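Local coordinates for endonuclease V (Bacillus subtilis, PDB 3GA2), which probably repairs deaminated DNA by cutting duplex strands at the second phosphodiester bond 3' to a deoxyinosine, with magnesium as cofactor, at residues 45-53 / 223-234; 73-82 / 98-108. The protein carries 1 engineered substitution. One frame throughout, in Å; residues are numbered along the deposited sequence.

Contact 1. Residues 45-53 / 223-234; sequences VDLAYWEQD and DLETHVLRTFYQ
R230 and Y49 supply the hydrogen bond between the helix and the strand: NH1 of R230 donates a hydrogen bond to the main-chain O of Y49 at 2.8 Å, with an N-H...O angle of 154°. The carbonyl oxygen lies close to the guanidinium plane, while the donor is tilted from the carbonyl plane. With CG anti to the backbone N, the arginine chain runs out and then bends at chi3 (60°), which brings one guanidinium face over CB of A48.

Apolar and ring contacts occupy the C-terminal half. The indole of W50 lies among three helix side chains. CG of R230 comes obliquely to CE3 of W50 at 3.4 Å, CB of Y233 stands 4.0 Å from CZ2 of W50, and CG of Q234 sits over a face of the five-membered ring in a CH-pi contact, 3.9 Å from its centroid.

In endonuclease V, a member of the RNase H clan, the strand belongs to the central mixed sheet, and helix 217-235 runs over one face of it; its segment 223-234 makes 29° with strand residues 45-52. Small side chains allow the approach further back, where CB of A48 meets CB of T226 at 3.7 Å and CG2 of T226 touches O of D46 at 3.5 Å.

Acidic groups meet at the N-terminal end. The carboxylates of D46 and D223 run alongside each other in the same direction, with OD1 of D46 3.1 Å from OD1 of D223. D46 is a predicted magnesium ligand together with D116, and OD2 of D223 has a salt bridge to K145.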
loop_
_atom_site.group_PDB
_atom_site.type_symbol
_atom_site.label_atom_id
_atom_site.label_comp_id
_atom_site.label_asym_id
_atom_site.label_seq_id
_atom_site.Cartn_x
_atom_site.Cartn_y
_atom_site.Cartn_z
ATOM N N VAL A 45 -1.421 4.861 3.648
ATOM C CA VAL A 45 -2.731 4.234 3.575
ATOM C C VAL A 45 -2.743 2.885 4.280
ATOM O O VAL A 45 -1.834 2.067 4.108
ATOM C CB VAL A 45 -3.155 3.983 2.106
ATOM C CG1 VAL A 45 -4.630 3.615 2.038
ATOM C CG2 VAL A 45 -2.869 5.213 1.262
ATOM N N ASP A 46 -3.769 2.656 5.084
ATOM C CA ASP A 46 -3.899 1.379 5.757
ATOM C C ASP A 46 -5.383 1.070 5.900
ATOM O O ASP A 46 -6.229 1.955 5.744
ATOM C CB ASP A 46 -3.194 1.393 7.117
ATOM C CG ASP A 46 -2.683 0.019 7.517
ATOM O OD1 ASP A 46 -1.689 -0.061 8.278
ATOM O OD2 ASP A 46 -3.277 -0.983 7.064
ATOM N N LEU A 47 -5.684 -0.191 6.192
ATOM C CA LEU A 47 -7.057 -0.665 6.323
ATOM C C LEU A 47 -7.133 -1.657 7.477
ATOM O O LEU A 47 -6.201 -2.434 7.691
ATOM C CB LEU A 47 -7.466 -1.370 5.029
ATOM C CG LEU A 47 -8.916 -1.418 4.546
ATOM C CD1 LEU A 47 -9.882 -1.316 5.712
ATOM C CD2 LEU A 47 -9.133 -0.286 3.573
ATOM N N ALA A 48 -8.234 -1.621 8.223
ATOM C CA ALA A 48 -8.440 -2.531 9.348
ATOM C C ALA A 48 -9.836 -3.136 9.261
ATOM O O ALA A 48 -10.783 -2.462 8.862
ATOM C CB ALA A 48 -8.269 -1.794 10.667
ATOM N N TYR A 49 -9.957 -4.407 9.640
ATOM C CA TYR A 49 -11.236 -5.109 9.586
ATOM C C TYR A 49 -11.589 -5.756 10.917
ATOM O O TYR A 49 -10.717 -5.992 11.752
ATOM C CB TYR A 49 -11.203 -6.191 8.504
ATOM C CG TYR A 49 -10.660 -5.713 7.182
ATOM C CD1 TYR A 49 -9.288 -5.555 6.985
ATOM C CD2 TYR A 49 -11.518 -5.397 6.132
ATOM C CE1 TYR A 49 -8.785 -5.092 5.775
ATOM C CE2 TYR A 49 -11.025 -4.934 4.919
ATOM C CZ TYR A 49 -9.659 -4.784 4.747
ATOM O OH TYR A 49 -9.165 -4.317 3.552
ATOM N N TRP A 50 -12.874 -6.053 11.097
ATOM C CA TRP A 50 -13.357 -6.681 12.322
ATOM C C TRP A 50 -14.765 -7.233 12.113
ATOM O O TRP A 50 -15.521 -6.727 11.286
ATOM C CB TRP A 50 -13.376 -5.663 13.459
ATOM C CG TRP A 50 -14.483 -4.666 13.337
ATOM C CD1 TRP A 50 -15.706 -4.721 13.942
ATOM C CD2 TRP A 50 -14.487 -3.486 12.526
ATOM N NE1 TRP A 50 -16.473 -3.646 13.556
ATOM C CE2 TRP A 50 -15.750 -2.874 12.688
ATOM C CE3 TRP A 50 -13.547 -2.889 11.676
ATOM C CZ2 TRP A 50 -16.096 -1.688 12.031
ATOM C CZ3 TRP A 50 -13.892 -1.710 11.022
ATOM C CH2 TRP A 50 -15.158 -1.123 11.204
ATOM N N GLU A 51 -15.103 -8.271 12.873
ATOM C CA GLU A 51 -16.417 -8.898 12.797
ATOM C C GLU A 51 -17.452 -7.996 13.462
ATOM O O GLU A 51 -17.182 -7.402 14.507
ATOM C CB GLU A 51 -16.390 -10.259 13.501
ATOM C CG GLU A 51 -15.897 -10.203 14.945
ATOM C CD GLU A 51 -15.956 -11.553 15.646
ATOM O OE1 GLU A 51 -17.072 -12.087 15.820
ATOM O OE2 GLU A 51 -14.886 -12.079 16.024
ATOM N N GLN A 52 -18.635 -7.892 12.862
ATOM C CA GLN A 52 -19.683 -7.047 13.424
ATOM C C GLN A 52 -21.094 -7.465 13.014
ATOM O O GLN A 52 -21.478 -7.349 11.849
ATOM C CB GLN A 52 -19.444 -5.589 13.023
ATOM C CG GLN A 52 -20.339 -4.592 13.738
ATOM C CD GLN A 52 -20.153 -4.627 15.243
ATOM O OE1 GLN A 52 -19.052 -4.405 15.750
ATOM N NE2 GLN A 52 -21.232 -4.907 15.967
ATOM N N ASP A 53 -21.858 -7.951 13.988
ATOM C CA ASP A 53 -23.237 -8.377 13.766
ATOM C C ASP A 53 -23.356 -9.446 12.683
ATOM O O ASP A 53 -24.427 -9.639 12.106
ATOM C CB ASP A 53 -24.099 -7.165 13.393
ATOM C CG ASP A 53 -25.583 -7.446 13.506
ATOM O OD1 ASP A 53 -26.052 -7.722 14.631
ATOM O OD2 ASP A 53 -26.281 -7.391 12.471
ATOM N N ASP A 223 -1.661 3.027 10.203
ATOM C CA ASP A 223 -1.936 1.763 10.871
ATOM C C ASP A 223 -2.504 2.016 12.271
ATOM O O ASP A 223 -3.531 1.455 12.643
ATOM C CB ASP A 223 -0.648 0.935 10.949
ATOM C CG ASP A 223 -0.880 -0.472 11.465
ATOM O OD1 ASP A 223 -1.955 -1.044 11.192
ATOM O OD2 ASP A 223 0.028 -1.013 12.129
ATOM N N LEU A 224 -1.838 2.870 13.040
ATOM C CA LEU A 224 -2.293 3.187 14.384
ATOM C C LEU A 224 -3.669 3.848 14.361
ATOM O O LEU A 224 -4.474 3.649 15.267
ATOM C CB LEU A 224 -1.298 4.117 15.080
ATOM C CG LEU A 224 0.088 3.562 15.416
ATOM C CD1 LEU A 224 0.979 4.687 15.916
ATOM C CD2 LEU A 224 -0.029 2.470 16.470
ATOM N N GLU A 225 -3.940 4.632 13.324
ATOM C CA GLU A 225 -5.220 5.319 13.219
ATOM C C GLU A 225 -6.361 4.352 12.890
ATOM O O GLU A 225 -7.461 4.469 13.435
ATOM C CB GLU A 225 -5.137 6.421 12.162
ATOM C CG GLU A 225 -6.362 7.305 12.096
ATOM C CD GLU A 225 -6.449 8.283 13.246
ATOM O OE1 GLU A 225 -7.581 8.681 13.593
ATOM O OE2 GLU A 225 -5.396 8.673 13.798
ATOM N N THR A 226 -6.099 3.397 12.002
ATOM C CA THR A 226 -7.107 2.411 11.622
ATOM C C THR A 226 -7.467 1.544 12.826
ATOM O O THR A 226 -8.612 1.115 12.977
ATOM C CB THR A 226 -6.605 1.487 10.495
ATOM O OG1 THR A 226 -5.423 0.803 10.926
ATOM C CG2 THR A 226 -6.292 2.287 9.245
ATOM N N HIS A 227 -6.489 1.295 13.691
ATOM C CA HIS A 227 -6.723 0.472 14.872
ATOM C C HIS A 227 -7.555 1.190 15.921
ATOM O O HIS A 227 -8.454 0.595 16.517
ATOM C CB HIS A 227 -5.390 0.028 15.473
ATOM C CG HIS A 227 -4.651 -0.957 14.621
ATOM N ND1 HIS A 227 -3.331 -1.289 14.837
ATOM C CD2 HIS A 227 -5.051 -1.684 13.551
ATOM C CE1 HIS A 227 -2.949 -2.177 13.937
ATOM N NE2 HIS A 227 -3.974 -2.434 13.144
ATOM N N VAL A 228 -7.261 2.469 16.141
ATOM C CA VAL A 228 -7.997 3.252 17.123
ATOM C C VAL A 228 -9.436 3.482 16.659
ATOM O O VAL A 228 -10.361 3.453 17.466
ATOM C CB VAL A 228 -7.305 4.614 17.396
ATOM C CG1 VAL A 228 -7.273 5.454 16.139
ATOM C CG2 VAL A 228 -8.033 5.350 18.509
ATOM N N LEU A 229 -9.627 3.709 15.361
ATOM C CA LEU A 229 -10.972 3.918 14.835
ATOM C C LEU A 229 -11.768 2.622 14.900
ATOM O O LEU A 229 -12.956 2.636 15.220
ATOM C CB LEU A 229 -10.932 4.412 13.390
ATOM C CG LEU A 229 -10.728 5.912 13.167
ATOM C CD1 LEU A 229 -10.487 6.159 11.695
ATOM C CD2 LEU A 229 -11.947 6.691 13.654
ATOM N N ARG A 230 -11.117 1.506 14.587
ATOM C CA ARG A 230 -11.791 0.215 14.637
ATOM C C ARG A 230 -12.251 -0.064 16.063
ATOM O O ARG A 230 -13.390 -0.478 16.286
ATOM C CB ARG A 230 -10.862 -0.912 14.171
ATOM C CG ARG A 230 -11.462 -2.302 14.351
ATOM C CD ARG A 230 -10.559 -3.393 13.800
ATOM N NE ARG A 230 -9.248 -3.423 14.442
ATOM C CZ ARG A 230 -8.271 -4.256 14.098
ATOM N NH1 ARG A 230 -8.462 -5.129 13.119
ATOM N NH2 ARG A 230 -7.102 -4.211 14.725
ATOM N N THR A 231 -11.362 0.171 17.025
ATOM C CA THR A 231 -11.674 -0.056 18.433
ATOM C C THR A 231 -12.834 0.835 18.849
ATOM O O THR A 231 -13.671 0.440 19.656
ATOM C CB THR A 231 -10.461 0.258 19.346
ATOM O OG1 THR A 231 -9.320 -0.492 18.913
ATOM C CG2 THR A 231 -10.775 -0.110 20.794
ATOM N N PHE A 232 -12.878 2.043 18.299
ATOM C CA PHE A 232 -13.949 2.970 18.623
ATOM C C PHE A 232 -15.289 2.429 18.143
ATOM O O PHE A 232 -16.244 2.359 18.909
ATOM C CB PHE A 232 -13.673 4.338 17.992
ATOM C CG PHE A 232 -14.790 5.325 18.167
ATOM C CD1 PHE A 232 -15.754 5.488 17.179
ATOM C CD2 PHE A 232 -14.875 6.100 19.322
ATOM C CE1 PHE A 232 -16.787 6.409 17.334
ATOM C CE2 PHE A 232 -15.905 7.024 19.490
ATOM C CZ PHE A 232 -16.863 7.180 18.494
ATOM N N TYR A 233 -15.353 2.036 16.876
ATOM C CA TYR A 233 -16.588 1.509 16.319
ATOM C C TYR A 233 -17.031 0.236 17.035
ATOM O O TYR A 233 -18.219 0.044 17.291
ATOM C CB TYR A 233 -16.418 1.218 14.831
ATOM C CG TYR A 233 -16.166 2.439 13.978
ATOM C CD1 TYR A 233 -17.060 3.512 13.974
ATOM C CD2 TYR A 233 -15.057 2.502 13.136
ATOM C CE1 TYR A 233 -16.857 4.613 13.147
ATOM C CE2 TYR A 233 -14.842 3.596 12.306
ATOM C CZ TYR A 233 -15.746 4.647 12.313
ATOM O OH TYR A 233 -15.553 5.717 11.467
ATOM N N GLN A 234 -16.080 -0.631 17.359
ATOM C CA GLN A 234 -16.403 -1.879 18.041
ATOM C C GLN A 234 -17.070 -1.647 19.395
ATOM O O GLN A 234 -18.129 -2.203 19.675
ATOM C CB GLN A 234 -15.140 -2.727 18.232
ATOM C CG GLN A 234 -14.589 -3.327 16.946
ATOM C CD GLN A 234 -13.324 -4.142 17.172
ATOM O OE1 GLN A 234 -12.314 -3.621 17.647
ATOM N NE2 GLN A 234 -13.377 -5.425 16.827
#

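Contact 2. Residues 73-82 / 98-108; sequences IEKVHSMGRI and LIIEAAKKLET
E74 reaches from the strand into the turn that follows helix 96-105, a compact example of a carboxylate gripping backbone N-H groups. Its CB lies 4.2 Å from CG2 of T108. From there the chain runs out extended, CG anti to the backbone N (chi1 176°), carrying CD to 3.3 Å from N of E107. At the tip the two oxygens divide the work: OE2 takes N of E107 at 2.7 Å with its syn lone pair, whereas OE1 accepts both from OG1 of T108 at 2.6 Å and from N of T108 at 2.9 Å. Three bonds thus fix the rotation of the carboxylate. With an alanine here, the N-H groups of E107 and T108 would probably lose their common acceptor, and the hydroxyl of T108 would be set free to turn.

Further along, CG2 of V76 packs tightly on CD2 of L106 at 3.5 Å, S78 lies against the helix backbone at L98, and NZ of K105 bonds to O of H77 at 2.8 Å. Opposite V64 of strand 55-66, I73 and E74 make a classic beta bulge. Edge strand, helix and the parallel strand 113-116 beyond form the beta-alpha-beta crossover of the RNase H-like fold.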
loop_
_atom_site.group_PDB
_atom_site.type_symbol
_atom_site.label_atom_id
_atom_site.label_comp_id
_atom_site.label_asym_id
_atom_site.label_seq_id
_atom_site.Cartn_x
_atom_site.Cartn_y
_atom_site.Cartn_z
ATOM N N ILE A 73 -0.442 16.760 8.269
ATOM C CA ILE A 73 -1.179 17.924 7.806
ATOM C C ILE A 73 -2.635 17.617 7.522
ATOM O O ILE A 73 -3.459 18.523 7.447
ATOM C CB ILE A 73 -0.536 18.532 6.541
ATOM C CG1 ILE A 73 -0.485 17.491 5.422
ATOM C CG2 ILE A 73 0.849 19.042 6.877
ATOM C CD1 ILE A 73 0.176 17.991 4.153
ATOM N N GLU A 74 -2.958 16.341 7.360
ATOM C CA GLU A 74 -4.335 15.958 7.089
ATOM C C GLU A 74 -4.601 14.485 7.397
ATOM O O GLU A 74 -3.737 13.626 7.215
ATOM C CB GLU A 74 -4.689 16.262 5.622
ATOM C CG GLU A 74 -6.089 15.802 5.210
ATOM C CD GLU A 74 -6.495 16.274 3.822
ATOM O OE1 GLU A 74 -5.679 16.177 2.879
ATOM O OE2 GLU A 74 -7.645 16.731 3.666
ATOM N N LYS A 75 -5.807 14.207 7.878
ATOM C CA LYS A 75 -6.209 12.844 8.187
ATOM C C LYS A 75 -7.654 12.645 7.752
ATOM O O LYS A 75 -8.515 13.483 8.023
ATOM C CB LYS A 75 -6.072 12.554 9.688
ATOM C CG LYS A 75 -4.643 12.616 10.196
ATOM C CD LYS A 75 -4.473 11.896 11.524
ATOM C CE LYS A 75 -5.255 12.557 12.638
ATOM N NZ LYS A 75 -5.051 11.853 13.934
ATOM N N VAL A 76 -7.909 11.552 7.046
ATOM C CA VAL A 76 -9.256 11.234 6.586
ATOM C C VAL A 76 -9.461 9.745 6.725
ATOM O O VAL A 76 -8.503 8.992 6.891
ATOM C CB VAL A 76 -9.474 11.600 5.094
ATOM C CG1 VAL A 76 -9.385 13.102 4.900
ATOM C CG2 VAL A 76 -8.449 10.876 4.222
ATOM N N HIS A 77 -10.710 9.311 6.661
ATOM C CA HIS A 77 -10.976 7.894 6.759
ATOM C C HIS A 77 -12.289 7.563 6.083
ATOM O O HIS A 77 -13.133 8.431 5.859
ATOM C CB HIS A 77 -10.999 7.442 8.223
ATOM C CG HIS A 77 -12.190 7.922 8.986
ATOM N ND1 HIS A 77 -13.428 7.324 8.885
ATOM C CD2 HIS A 77 -12.344 8.962 9.837
ATOM C CE1 HIS A 77 -14.293 7.977 9.639
ATOM N NE2 HIS A 77 -13.659 8.978 10.227
ATOM N N SER A 78 -12.437 6.293 5.747
ATOM C CA SER A 78 -13.629 5.799 5.097
ATOM C C SER A 78 -14.037 4.573 5.903
ATOM O O SER A 78 -13.178 3.843 6.402
ATOM C CB SER A 78 -13.298 5.412 3.653
ATOM O OG SER A 78 -14.474 5.132 2.915
HETATM N N MSE A 79 -15.340 4.354 6.049
HETATM C CA MSE A 79 -15.829 3.209 6.807
HETATM C C MSE A 79 -17.097 2.653 6.171
HETATM O O MSE A 79 -17.937 3.409 5.687
HETATM C CB MSE A 79 -16.091 3.622 8.260
HETATM C CG MSE A 79 -16.415 2.476 9.212
HETATM SE SE MSE A 79 -18.296 2.000 9.274
HETATM C CE MSE A 79 -18.879 3.347 10.534
ATOM N N GLY A 80 -17.215 1.327 6.161
ATOM C CA GLY A 80 -18.378 0.677 5.581
ATOM C C GLY A 80 -18.257 -0.840 5.566
ATOM O O GLY A 80 -17.158 -1.379 5.697
ATOM N N ARG A 81 -19.379 -1.535 5.406
ATOM C CA ARG A 81 -19.362 -2.997 5.377
ATOM C C ARG A 81 -18.580 -3.479 4.162
ATOM O O ARG A 81 -18.886 -3.111 3.027
ATOM C CB ARG A 81 -20.791 -3.553 5.325
ATOM C CG ARG A 81 -20.874 -5.071 5.465
ATOM C CD ARG A 81 -22.316 -5.551 5.461
ATOM N NE ARG A 81 -22.959 -5.344 4.165
ATOM C CZ ARG A 81 -22.646 -6.017 3.062
ATOM N NH1 ARG A 81 -21.698 -6.944 3.094
ATOM N NH2 ARG A 81 -23.280 -5.759 1.927
ATOM N N ILE A 82 -17.564 -4.298 4.406
ATOM C CA ILE A 82 -16.740 -4.825 3.328
ATOM C C ILE A 82 -17.492 -5.948 2.618
ATOM O O ILE A 82 -18.199 -6.726 3.257
ATOM C CB ILE A 82 -15.405 -5.376 3.875
ATOM C CG1 ILE A 82 -14.285 -5.101 2.874
ATOM C CG2 ILE A 82 -15.512 -6.870 4.143
ATOM C CD1 ILE A 82 -13.865 -3.650 2.833
ATOM N N LEU A 98 -13.214 1.492 -0.442
ATOM C CA LEU A 98 -12.971 2.286 0.758
ATOM C C LEU A 98 -11.770 3.209 0.569
ATOM O O LEU A 98 -11.751 4.327 1.085
ATOM C CB LEU A 98 -12.735 1.382 1.971
ATOM C CG LEU A 98 -13.995 0.728 2.546
ATOM C CD1 LEU A 98 -13.629 -0.261 3.632
ATOM C CD2 LEU A 98 -14.909 1.815 3.091
ATOM N N ILE A 99 -10.768 2.739 -0.170
ATOM C CA ILE A 99 -9.570 3.536 -0.421
ATOM C C ILE A 99 -9.910 4.764 -1.256
ATOM O O ILE A 99 -9.486 5.882 -0.948
ATOM C CB ILE A 99 -8.494 2.714 -1.155
ATOM C CG1 ILE A 99 -8.118 1.498 -0.301
ATOM C CG2 ILE A 99 -7.262 3.588 -1.429
ATOM C CD1 ILE A 99 -7.130 0.540 -0.964
ATOM N N ILE A 100 -10.691 4.550 -2.306
ATOM C CA ILE A 100 -11.094 5.630 -3.190
ATOM C C ILE A 100 -11.949 6.639 -2.436
ATOM O O ILE A 100 -11.770 7.845 -2.584
ATOM C CB ILE A 100 -11.896 5.089 -4.383
ATOM C CG1 ILE A 100 -11.103 3.985 -5.078
ATOM C CG2 ILE A 100 -12.210 6.220 -5.353
ATOM C CD1 ILE A 100 -9.707 4.402 -5.475
ATOM N N GLU A 101 -12.879 6.137 -1.631
ATOM C CA GLU A 101 -13.757 6.999 -0.849
ATOM C C GLU A 101 -12.962 7.942 0.042
ATOM O O GLU A 101 -13.249 9.140 0.108
ATOM C CB GLU A 101 -14.690 6.161 0.025
ATOM C CG GLU A 101 -16.116 6.103 -0.484
ATOM C CD GLU A 101 -16.681 7.484 -0.740
ATOM O OE1 GLU A 101 -16.620 8.335 0.177
ATOM O OE2 GLU A 101 -17.186 7.721 -1.858
ATOM N N ALA A 102 -11.972 7.386 0.733
ATOM C CA ALA A 102 -11.125 8.158 1.631
ATOM C C ALA A 102 -10.322 9.186 0.843
ATOM O O ALA A 102 -10.282 10.360 1.203
ATOM C CB ALA A 102 -10.183 7.220 2.397
ATOM N N ALA A 103 -9.702 8.740 -0.245
ATOM C CA ALA A 103 -8.902 9.628 -1.083
ATOM C C ALA A 103 -9.729 10.814 -1.583
ATOM O O ALA A 103 -9.216 11.929 -1.717
ATOM C CB ALA A 103 -8.328 8.852 -2.265
ATOM N N LYS A 104 -11.008 10.569 -1.855
ATOM C CA LYS A 104 -11.906 11.617 -2.336
ATOM C C LYS A 104 -12.171 12.683 -1.276
ATOM O O LYS A 104 -12.572 13.806 -1.589
ATOM C CB LYS A 104 -13.220 10.990 -2.823
ATOM C CG LYS A 104 -12.998 10.079 -4.026
ATOM C CD LYS A 104 -14.152 9.133 -4.290
ATOM C CE LYS A 104 -15.292 9.802 -5.015
ATOM N NZ LYS A 104 -16.352 8.797 -5.308
ATOM N N LYS A 105 -11.920 12.340 -0.020
ATOM C CA LYS A 105 -12.134 13.287 1.064
ATOM C C LYS A 105 -10.929 14.201 1.273
ATOM O O LYS A 105 -11.033 15.224 1.945
ATOM C CB LYS A 105 -12.445 12.531 2.356
ATOM C CG LYS A 105 -13.711 11.681 2.294
ATOM C CD LYS A 105 -13.927 10.950 3.606
ATOM C CE LYS A 105 -15.253 10.212 3.630
ATOM N NZ LYS A 105 -15.536 9.684 4.997
ATOM N N LEU A 106 -9.791 13.834 0.690
ATOM C CA LEU A 106 -8.564 14.617 0.823
ATOM C C LEU A 106 -8.621 16.040 0.263
ATOM O O LEU A 106 -9.008 16.252 -0.889
ATOM C CB LEU A 106 -7.401 13.885 0.146
ATOM C CG LEU A 106 -6.937 12.562 0.762
ATOM C CD1 LEU A 106 -5.857 11.941 -0.113
ATOM C CD2 LEU A 106 -6.404 12.813 2.169
ATOM N N GLU A 107 -8.222 17.012 1.077
ATOM C CA GLU A 107 -8.191 18.395 0.625
ATOM C C GLU A 107 -6.815 18.619 0.003
ATOM O O GLU A 107 -6.653 19.445 -0.897
ATOM C CB GLU A 107 -8.406 19.377 1.786
ATOM C CG GLU A 107 -9.811 19.356 2.384
ATOM C CD GLU A 107 -10.070 20.533 3.311
ATOM O OE1 GLU A 107 -9.204 20.838 4.151
ATOM O OE2 GLU A 107 -11.145 21.154 3.206
ATOM N N THR A 108 -5.823 17.876 0.484
ATOM C CA THR A 108 -4.472 17.996 -0.051
ATOM C C THR A 108 -4.322 17.074 -1.257
ATOM O O THR A 108 -5.230 16.313 -1.588
ATOM C CB THR A 108 -3.407 17.612 0.986
ATOM O OG1 THR A 108 -3.546 16.229 1.332
ATOM C CG2 THR A 108 -3.555 18.468 2.236
#

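How the contacts relate
The two contacts show how one sheet can be covered from both sides. Their centres lie about 14 Å apart, and strands 41-52 and 72-81 are separated in the sheet by strand 55-66. Contact 1 sets helix 217-235 on one face, contact 2 sets helix 96-105 on the other. Side chains alternating along 72-81 serve both: K75, H77 and the selenomethionine M79 turn to helix 217-235, where K75 forms a salt bridge with E225 and H77 packs on L229 and Y233. Both segments of contact 2 fall between those of contact 1 in sequence, so the C-terminal helix returns to the first strand, beside the predicted magnesium ligand D46.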